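Local coordinates for protein enolase (alpha proteobacterium BAL199, PDB 3UGV) that probably catalyses a magnesium-dependent reaction on a carboxylate substrate, as a mandelate racemase/muconate lactonizing enzyme-like member of the enolase superfamily, at residues Leu33-Val38 with Ala89-Ser94; Trp56-Ile61 with Tyr74-Val79; Pro299-Ile304 with His327-Val332. One frame throughout, in Å; residues are numbered along the deposited sequence.

Contact 1: Leu33-Val38 with Ala89-Ser94; sequences LTARPV and ALHDMS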
# COMPACT_ATOMS: atom_id res chain seq x y z
N LEU F 33 -15.40 -35.06 -32.32
CA LEU F 33 -14.01 -35.04 -31.90
C LEU F 33 -13.60 -36.43 -31.43
O LEU F 33 -14.31 -37.07 -30.67
CB LEU F 33 -13.80 -33.99 -30.80
CG LEU F 33 -12.51 -34.00 -29.98
CD1 LEU F 33 -12.26 -32.64 -29.38
CD2 LEU F 33 -12.57 -35.06 -28.89
N THR F 34 -12.45 -36.90 -31.90
CA THR F 34 -11.94 -38.19 -31.45
C THR F 34 -10.63 -38.02 -30.68
O THR F 34 -9.72 -37.32 -31.12
CB THR F 34 -11.73 -39.16 -32.61
OG1 THR F 34 -12.98 -39.41 -33.26
CG2 THR F 34 -11.17 -40.46 -32.10
N ALA F 35 -10.56 -38.67 -29.52
CA ALA F 35 -9.37 -38.61 -28.68
C ALA F 35 -8.79 -40.00 -28.48
O ALA F 35 -9.49 -40.92 -28.04
CB ALA F 35 -9.71 -37.98 -27.33
N ARG F 36 -7.51 -40.14 -28.81
CA ARG F 36 -6.81 -41.41 -28.73
C ARG F 36 -5.60 -41.31 -27.83
O ARG F 36 -4.67 -40.56 -28.11
CB ARG F 36 -6.36 -41.85 -30.13
CG ARG F 36 -7.52 -42.16 -31.07
CD ARG F 36 -7.01 -42.61 -32.43
NE ARG F 36 -6.50 -41.50 -33.22
CZ ARG F 36 -5.64 -41.64 -34.23
NH1 ARG F 36 -5.20 -42.85 -34.56
NH2 ARG F 36 -5.23 -40.58 -34.91
N PRO F 37 -5.59 -42.07 -26.73
CA PRO F 37 -4.45 -42.02 -25.81
C PRO F 37 -3.29 -42.88 -26.32
O PRO F 37 -3.51 -43.99 -26.78
CB PRO F 37 -5.03 -42.62 -24.53
CG PRO F 37 -6.05 -43.60 -25.02
CD PRO F 37 -6.64 -42.99 -26.26
N VAL F 38 -2.08 -42.35 -26.26
CA VAL F 38 -0.91 -43.17 -26.53
C VAL F 38 0.14 -42.96 -25.45
O VAL F 38 0.01 -42.07 -24.62
CB VAL F 38 -0.32 -42.92 -27.94
CG1 VAL F 38 -1.43 -42.72 -28.95
CG2 VAL F 38 0.59 -41.73 -27.93
N ALA F 89 -13.93 -37.07 -20.82
CA ALA F 89 -14.29 -35.66 -20.77
C ALA F 89 -14.32 -35.05 -22.17
O ALA F 89 -15.20 -34.25 -22.49
CB ALA F 89 -13.33 -34.89 -19.89
N LEU F 90 -13.36 -35.43 -23.00
CA LEU F 90 -13.27 -34.92 -24.36
C LEU F 90 -14.44 -35.41 -25.21
O LEU F 90 -15.00 -34.64 -25.98
CB LEU F 90 -11.93 -35.32 -25.00
CG LEU F 90 -10.73 -34.53 -24.51
CD1 LEU F 90 -9.44 -35.12 -25.05
CD2 LEU F 90 -10.86 -33.07 -24.88
N HIS F 91 -14.80 -36.68 -25.06
CA HIS F 91 -15.91 -37.23 -25.82
C HIS F 91 -17.25 -36.65 -25.37
O HIS F 91 -18.19 -36.52 -26.16
CB HIS F 91 -15.91 -38.76 -25.76
CG HIS F 91 -14.79 -39.39 -26.54
ND1 HIS F 91 -14.44 -40.72 -26.41
CD2 HIS F 91 -13.94 -38.87 -27.46
CE1 HIS F 91 -13.43 -40.99 -27.21
NE2 HIS F 91 -13.10 -39.88 -27.86
N ASP F 92 -17.32 -36.28 -24.09
CA ASP F 92 -18.51 -35.62 -23.55
C ASP F 92 -18.67 -34.22 -24.13
O ASP F 92 -19.79 -33.73 -24.28
CB ASP F 92 -18.44 -35.54 -22.03
CG ASP F 92 -19.21 -36.66 -21.35
OD1 ASP F 92 -20.14 -37.21 -21.98
OD2 ASP F 92 -18.87 -36.99 -20.19
N MET F 93 -17.55 -33.55 -24.41
CA MET F 93 -17.61 -32.23 -25.02
C MET F 93 -18.00 -32.39 -26.48
O MET F 93 -18.74 -31.57 -27.03
CB MET F 93 -16.28 -31.49 -24.89
CG MET F 93 -16.07 -30.83 -23.54
SD MET F 93 -14.35 -30.36 -23.22
CE MET F 93 -14.47 -29.68 -21.57
N SER F 94 -17.51 -33.45 -27.10
CA SER F 94 -17.88 -33.76 -28.47
C SER F 94 -19.40 -33.90 -28.60
O SER F 94 -20.01 -33.27 -29.47
CB SER F 94 -17.15 -35.02 -28.95
OG SER F 94 -17.43 -35.28 -30.32

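Contact 2: Trp56-Ile61 with Tyr74-Val79; sequences WPLILI and YLEPYV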
# COMPACT_ATOMS: atom_id res chain seq x y z
N TRP F 56 5.88 -41.25 -21.59
CA TRP F 56 5.34 -39.94 -21.91
C TRP F 56 3.99 -40.11 -22.59
O TRP F 56 3.92 -40.58 -23.72
CB TRP F 56 6.31 -39.18 -22.81
CG TRP F 56 5.94 -37.74 -22.97
CD1 TRP F 56 5.56 -37.09 -24.13
CD2 TRP F 56 5.88 -36.75 -21.94
NE1 TRP F 56 5.28 -35.77 -23.87
CE2 TRP F 56 5.47 -35.54 -22.53
CE3 TRP F 56 6.14 -36.78 -20.57
CZ2 TRP F 56 5.32 -34.38 -21.79
CZ3 TRP F 56 5.99 -35.63 -19.84
CH2 TRP F 56 5.59 -34.44 -20.45
N PRO F 57 2.91 -39.75 -21.89
CA PRO F 57 1.55 -39.88 -22.44
C PRO F 57 1.14 -38.71 -23.35
O PRO F 57 1.46 -37.57 -23.05
CB PRO F 57 0.68 -39.91 -21.19
CG PRO F 57 1.44 -39.08 -20.20
CD PRO F 57 2.91 -39.29 -20.50
N LEU F 58 0.46 -39.02 -24.45
CA LEU F 58 -0.12 -38.01 -25.34
C LEU F 58 -1.57 -38.38 -25.67
O LEU F 58 -1.88 -39.54 -25.92
CB LEU F 58 0.66 -37.92 -26.65
CG LEU F 58 2.15 -37.62 -26.60
CD1 LEU F 58 2.79 -37.88 -27.96
CD2 LEU F 58 2.39 -36.19 -26.16
N ILE F 59 -2.46 -37.40 -25.67
CA ILE F 59 -3.79 -37.61 -26.22
C ILE F 59 -3.86 -36.93 -27.59
O ILE F 59 -3.71 -35.72 -27.70
CB ILE F 59 -4.89 -37.07 -25.28
CG1 ILE F 59 -4.89 -37.85 -23.97
CG2 ILE F 59 -6.26 -37.13 -25.96
CD1 ILE F 59 -5.64 -37.18 -22.84
N LEU F 60 -4.04 -37.74 -28.63
CA LEU F 60 -4.18 -37.24 -30.00
C LEU F 60 -5.63 -36.88 -30.27
O LEU F 60 -6.53 -37.68 -30.04
CB LEU F 60 -3.72 -38.29 -31.01
CG LEU F 60 -2.24 -38.32 -31.42
CD1 LEU F 60 -1.33 -38.47 -30.23
CD2 LEU F 60 -1.98 -39.44 -32.41
N ILE F 61 -5.86 -35.68 -30.78
CA ILE F 61 -7.21 -35.17 -30.96
C ILE F 61 -7.49 -34.84 -32.41
O ILE F 61 -6.73 -34.10 -33.04
CB ILE F 61 -7.41 -33.91 -30.10
CG1 ILE F 61 -7.30 -34.27 -28.62
CG2 ILE F 61 -8.75 -33.23 -30.43
CD1 ILE F 61 -7.21 -33.08 -27.72
N TYR F 74 -2.71 -32.07 -30.01
CA TYR F 74 -2.48 -33.10 -29.01
C TYR F 74 -2.31 -32.50 -27.62
O TYR F 74 -2.00 -31.33 -27.47
CB TYR F 74 -1.27 -33.98 -29.37
CG TYR F 74 0.05 -33.24 -29.41
CD1 TYR F 74 0.81 -33.06 -28.25
CD2 TYR F 74 0.55 -32.74 -30.60
CE1 TYR F 74 2.02 -32.40 -28.28
CE2 TYR F 74 1.76 -32.07 -30.64
CZ TYR F 74 2.50 -31.90 -29.49
OH TYR F 74 3.71 -31.24 -29.55
N LEU F 75 -2.54 -33.33 -26.61
CA LEU F 75 -2.35 -32.94 -25.23
C LEU F 75 -1.20 -33.75 -24.67
O LEU F 75 -0.98 -34.89 -25.08
CB LEU F 75 -3.63 -33.22 -24.43
CG LEU F 75 -4.77 -32.22 -24.56
CD1 LEU F 75 -6.04 -32.83 -24.05
CD2 LEU F 75 -4.45 -30.98 -23.76
N GLU F 76 -0.46 -33.14 -23.74
CA GLU F 76 0.59 -33.84 -23.02
C GLU F 76 0.31 -33.72 -21.53
O GLU F 76 0.83 -32.82 -20.87
CB GLU F 76 1.95 -33.22 -23.34
CG GLU F 76 2.19 -33.03 -24.81
CD GLU F 76 3.58 -32.52 -25.11
OE1 GLU F 76 4.53 -33.34 -25.10
OE2 GLU F 76 3.72 -31.30 -25.35
N PRO F 77 -0.49 -34.64 -21.00
CA PRO F 77 -1.03 -34.56 -19.64
C PRO F 77 -0.15 -35.13 -18.51
O PRO F 77 -0.60 -35.13 -17.36
CB PRO F 77 -2.33 -35.37 -19.74
CG PRO F 77 -2.00 -36.43 -20.74
CD PRO F 77 -1.03 -35.80 -21.74
N TYR F 78 1.06 -35.59 -18.82
CA TYR F 78 2.03 -35.98 -17.78
C TYR F 78 1.77 -37.33 -17.12
O TYR F 78 2.63 -38.21 -17.12
CB TYR F 78 2.06 -34.93 -16.67
CG TYR F 78 2.95 -33.75 -16.92
CD1 TYR F 78 4.28 -33.78 -16.54
CD2 TYR F 78 2.46 -32.58 -17.52
CE1 TYR F 78 5.11 -32.70 -16.75
CE2 TYR F 78 3.28 -31.49 -17.74
CZ TYR F 78 4.61 -31.56 -17.34
OH TYR F 78 5.47 -30.50 -17.54
N VAL F 79 0.59 -37.48 -16.53
CA VAL F 79 0.25 -38.70 -15.80
C VAL F 79 -0.65 -39.58 -16.65
O VAL F 79 -1.78 -39.21 -16.94
CB VAL F 79 -0.41 -38.41 -14.43
CG1 VAL F 79 0.47 -37.51 -13.60
CG2 VAL F 79 -1.73 -37.73 -14.61
O HOH W 1 2.55 -35.93 -21.36

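Contact 3: Pro299-Ile304 with His327-Val332; sequences PDFMRI and HLYPEV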
# COMPACT_ATOMS: atom_id res chain seq x y z
N PRO F 299 3.43 -19.78 -19.79
CA PRO F 299 2.21 -20.59 -19.72
C PRO F 299 2.31 -21.90 -20.51
O PRO F 299 2.97 -21.97 -21.54
CB PRO F 299 1.14 -19.68 -20.33
CG PRO F 299 1.69 -18.32 -20.18
CD PRO F 299 3.16 -18.46 -20.38
N ASP F 300 1.65 -22.92 -19.99
CA ASP F 300 1.53 -24.22 -20.62
C ASP F 300 0.17 -24.25 -21.32
O ASP F 300 -0.83 -23.83 -20.73
CB ASP F 300 1.59 -25.29 -19.53
CG ASP F 300 1.30 -26.68 -20.05
OD1 ASP F 300 0.12 -26.98 -20.29
OD2 ASP F 300 2.26 -27.47 -20.22
N PHE F 301 0.11 -24.76 -22.55
CA PHE F 301 -1.12 -24.67 -23.37
C PHE F 301 -2.33 -25.49 -22.89
O PHE F 301 -3.48 -25.12 -23.15
CB PHE F 301 -0.82 -24.93 -24.85
CG PHE F 301 0.07 -23.89 -25.46
CD1 PHE F 301 -0.46 -22.70 -25.94
CD2 PHE F 301 1.44 -24.07 -25.49
CE1 PHE F 301 0.35 -21.72 -26.47
CE2 PHE F 301 2.27 -23.09 -26.02
CZ PHE F 301 1.72 -21.92 -26.51
N MET F 302 -2.08 -26.60 -22.20
CA MET F 302 -3.22 -27.33 -21.67
C MET F 302 -3.80 -26.65 -20.42
O MET F 302 -4.96 -26.90 -20.08
CB MET F 302 -2.87 -28.79 -21.38
CG MET F 302 -2.25 -29.02 -20.04
SD MET F 302 -2.03 -30.78 -19.69
CE MET F 302 -0.99 -30.69 -18.23
N ARG F 303 -3.02 -25.78 -19.78
CA ARG F 303 -3.45 -25.15 -18.53
C ARG F 303 -3.92 -23.71 -18.72
O ARG F 303 -4.84 -23.27 -18.04
CB ARG F 303 -2.33 -25.19 -17.49
CG ARG F 303 -1.93 -26.58 -17.02
CD ARG F 303 -0.99 -26.55 -15.79
NE ARG F 303 -0.48 -27.88 -15.48
CZ ARG F 303 0.73 -28.34 -15.81
NH1 ARG F 303 1.59 -27.57 -16.46
NH2 ARG F 303 1.09 -29.58 -15.50
N ILE F 304 -3.28 -22.97 -19.63
CA ILE F 304 -3.63 -21.58 -19.83
C ILE F 304 -4.95 -21.40 -20.59
O ILE F 304 -5.55 -20.32 -20.56
CB ILE F 304 -2.52 -20.79 -20.56
CG1 ILE F 304 -2.71 -19.28 -20.37
CG2 ILE F 304 -2.50 -21.15 -22.04
CD1 ILE F 304 -2.12 -18.74 -19.06
N HIS F 327 5.68 -23.26 -22.69
CA HIS F 327 5.95 -24.52 -22.02
C HIS F 327 5.27 -25.65 -22.76
O HIS F 327 4.05 -25.64 -22.94
CB HIS F 327 5.46 -24.49 -20.59
CG HIS F 327 5.69 -25.78 -19.87
ND1 HIS F 327 4.68 -26.65 -19.57
CD2 HIS F 327 6.83 -26.34 -19.40
CE1 HIS F 327 5.17 -27.69 -18.92
NE2 HIS F 327 6.48 -27.53 -18.82
N LEU F 328 6.07 -26.63 -23.18
CA LEU F 328 5.62 -27.74 -24.01
C LEU F 328 4.97 -27.27 -25.33
O LEU F 328 5.02 -26.08 -25.68
CB LEU F 328 4.69 -28.66 -23.20
CG LEU F 328 5.33 -29.30 -21.96
CD1 LEU F 328 4.33 -30.16 -21.17
CD2 LEU F 328 6.56 -30.13 -22.35
N TYR F 329 4.41 -28.22 -26.07
CA TYR F 329 3.69 -27.93 -27.31
C TYR F 329 4.44 -27.01 -28.25
O TYR F 329 3.96 -25.93 -28.58
CB TYR F 329 2.31 -27.32 -27.01
CG TYR F 329 1.55 -28.10 -25.97
CD1 TYR F 329 0.70 -29.13 -26.33
CD2 TYR F 329 1.68 -27.81 -24.62
CE1 TYR F 329 0.01 -29.85 -25.39
CE2 TYR F 329 0.99 -28.53 -23.66
CZ TYR F 329 0.16 -29.56 -24.05
OH TYR F 329 -0.55 -30.28 -23.12
N PRO F 330 5.62 -27.45 -28.71
CA PRO F 330 6.51 -26.59 -29.50
C PRO F 330 5.84 -26.12 -30.78
O PRO F 330 6.10 -24.99 -31.23
CB PRO F 330 7.70 -27.52 -29.82
CG PRO F 330 7.65 -28.55 -28.77
CD PRO F 330 6.21 -28.76 -28.43
N GLU F 331 4.97 -26.94 -31.37
CA GLU F 331 4.30 -26.52 -32.61
C GLU F 331 3.31 -25.37 -32.42
O GLU F 331 3.46 -24.32 -33.05
CB GLU F 331 3.66 -27.71 -33.34
CG GLU F 331 4.66 -28.80 -33.68
CD GLU F 331 5.01 -29.66 -32.47
OE1 GLU F 331 4.24 -29.67 -31.49
OE2 GLU F 331 6.07 -30.32 -32.50
N VAL F 332 2.30 -25.56 -31.57
CA VAL F 332 1.39 -24.46 -31.25
C VAL F 332 2.22 -23.33 -30.69
O VAL F 332 2.02 -22.15 -31.01
CB VAL F 332 0.34 -24.85 -30.18
CG1 VAL F 332 -0.64 -23.70 -29.98
CG2 VAL F 332 -0.42 -26.10 -30.59

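Contact 1: Leu33-Val38 with Ala89-Ser94
Leu33 reaches from the edge strand of the N-terminal sheet into helix 83-97, and its side chain can be followed outward atom by atom. CB sits beside the Ser94 hydroxyl, 3.9 Å from OG. With CG swung anti to the backbone N (chi1 166°), the branch is carried toward the preceding turn of the helix. There CD2 settles against Leu90, 4.0 Å from its CB and also near its carbonyl oxygen, while CD1 turns to Ile61 of strand 52-65. One turn of the helix is thus met by a single leucine. Two residues on, Ala35 repeats the approach with a shorter side chain, its CB lying 3.7 Å from Leu90 CD1. Val131 of helix 123-142 packs against both Leu33 and Leu90.

The polar half of the contact uses the strand's backbone. Leu33 N donates to Ser94 OG over 2.9 Å, and Ala35 N donates to His91 NE2 over a longer 3.3 Å. The imidazole receives that N-H at its edge, only 12° out of the ring plane, while its CD2 passes near Leu33 O. Thr34 and Arg36 bond by their backbones to strand 52-65. The antiparallel run of strand and helix, the axes of segments 33-38 and 89-94 approaching to 7.9 Å, brings Ser94 and His91 into step with Leu33 and Ala35.

Two N-H groups on the side turned from strand 52-65 are therefore met by helix side chains, and because NE2 serves as acceptor, a neutral His91 with its proton on ND1 is likely to be favoured.

Contact 2: Trp56-Ile61 with Tyr74-Val79
Trp56 and Glu76 meet through one hydrogen bond, NE1 to OE1 at 2.8 Å (N-H...O 154°), with the oxygen nearly in the indole plane. Trp56 CG lies anti to the backbone N (chi1 -170°), which swings the indole across to Glu76 and Tyr78. The carboxylate stands perpendicular to the ring and accepts on the anti side of OE1. Leu58 runs alongside the glutamate chain, CD2 touching Glu76 CG at 3.4 Å. At the far end of the indole, CH2 points over one face of Tyr78 in a T-shaped pair, the centroids of the Trp56 six-membered ring and the Tyr78 ring 5.4 Å apart and the planes at 72°. A water lies over the Trp56 ring, donating to Pro57 O at 2.6 Å and accepting from Tyr78 N.

Behind this first shell is the hairpin itself. Ile59 and Leu75 form an antiparallel hydrogen-bonded pair, with Leu75 N to Ile59 O at 2.9 Å, and on their face of the sheet Ile61 CD1 packs on Leu75 CD1 at 3.9 Å. Further out, Tyr329 OH binds Glu76 N, Trp351 meets Trp56 edge-to-face, and Phe117 of the second subunit stacks on Tyr78. Replacing Trp56 by a leucine would probably leave Glu76 OE1 without its N-H donor and free the Tyr78 ring to shift.

Tyr78 has its side chain about 6 Å from a bound magnesium ion; the contact places a buried carboxylate, whose OE1 takes the neutral indole N-H, next to an aromatic residue that probably borders the metal site.

Contact 3: Pro299-Ile304 with His327-Val332
Asp300 OD2 accepts the ND1-H of His327 across 2.6 Å, using its anti lone pair, with the oxygen close to the imidazole plane. The other oxygen turns back on its own chain: OD1 receives Met302 N at 2.9 Å and, weakly, Arg303 N, making Asp300 the N-cap of the short, weakly bonded helical turn 301-304. Having CG anti to the backbone N (chi1 173°) places the carboxylate between these two tasks. Arg303 adds only a long charge pairing to OD2; its NH1 also binds the carbonyl of Glu277, a magnesium ligand, and its NH2 binds Phe117 O of the second subunit.

Beside the carboxylate, aromatic packing joins the segments. Phe301 CB lies over the face of Tyr329, 4.2 Å from the ring centroid, while Val332 CG1 lies over one face of the Phe301 ring, 4.1 Å from CE1. The Tyr329 hydroxyl OH passes Met302 CB at 3.3 Å on its way to Glu76 N.

The His327 side chain comes within about 4 Å of a bound magnesium ion. Its hydrogen bond to a carboxylate resembles the His-Asp pair known in mandelate racemase, and is consistent with an aspartate, itself fixed by a helix start, orienting an imidazole toward the metal.

How the contacts relate
From the N terminus, strand 30-47 opens the loop of contact 1, which closes only when helix 83-97 returns to it. Contact 2 opens and closes within that interval: strand 52-65 turns into strand 71-75 as a hairpin, and its first strand also hydrogen-bonds to segment 33-38, so contacts 1 and 2 share one three-stranded sheet. Contact 3 comes later, in series, joining the chain after strand 296-297 to the start of helix 330-337 in the C-terminal, barrel-type domain. It touches contact 2, with Tyr74 OH bonded to Glu331 OE1, but not contact 1, whose nearest atoms are about 10 Å away. The meeting of contacts 2 and 3 thus joins the N-terminal domain to the barrel.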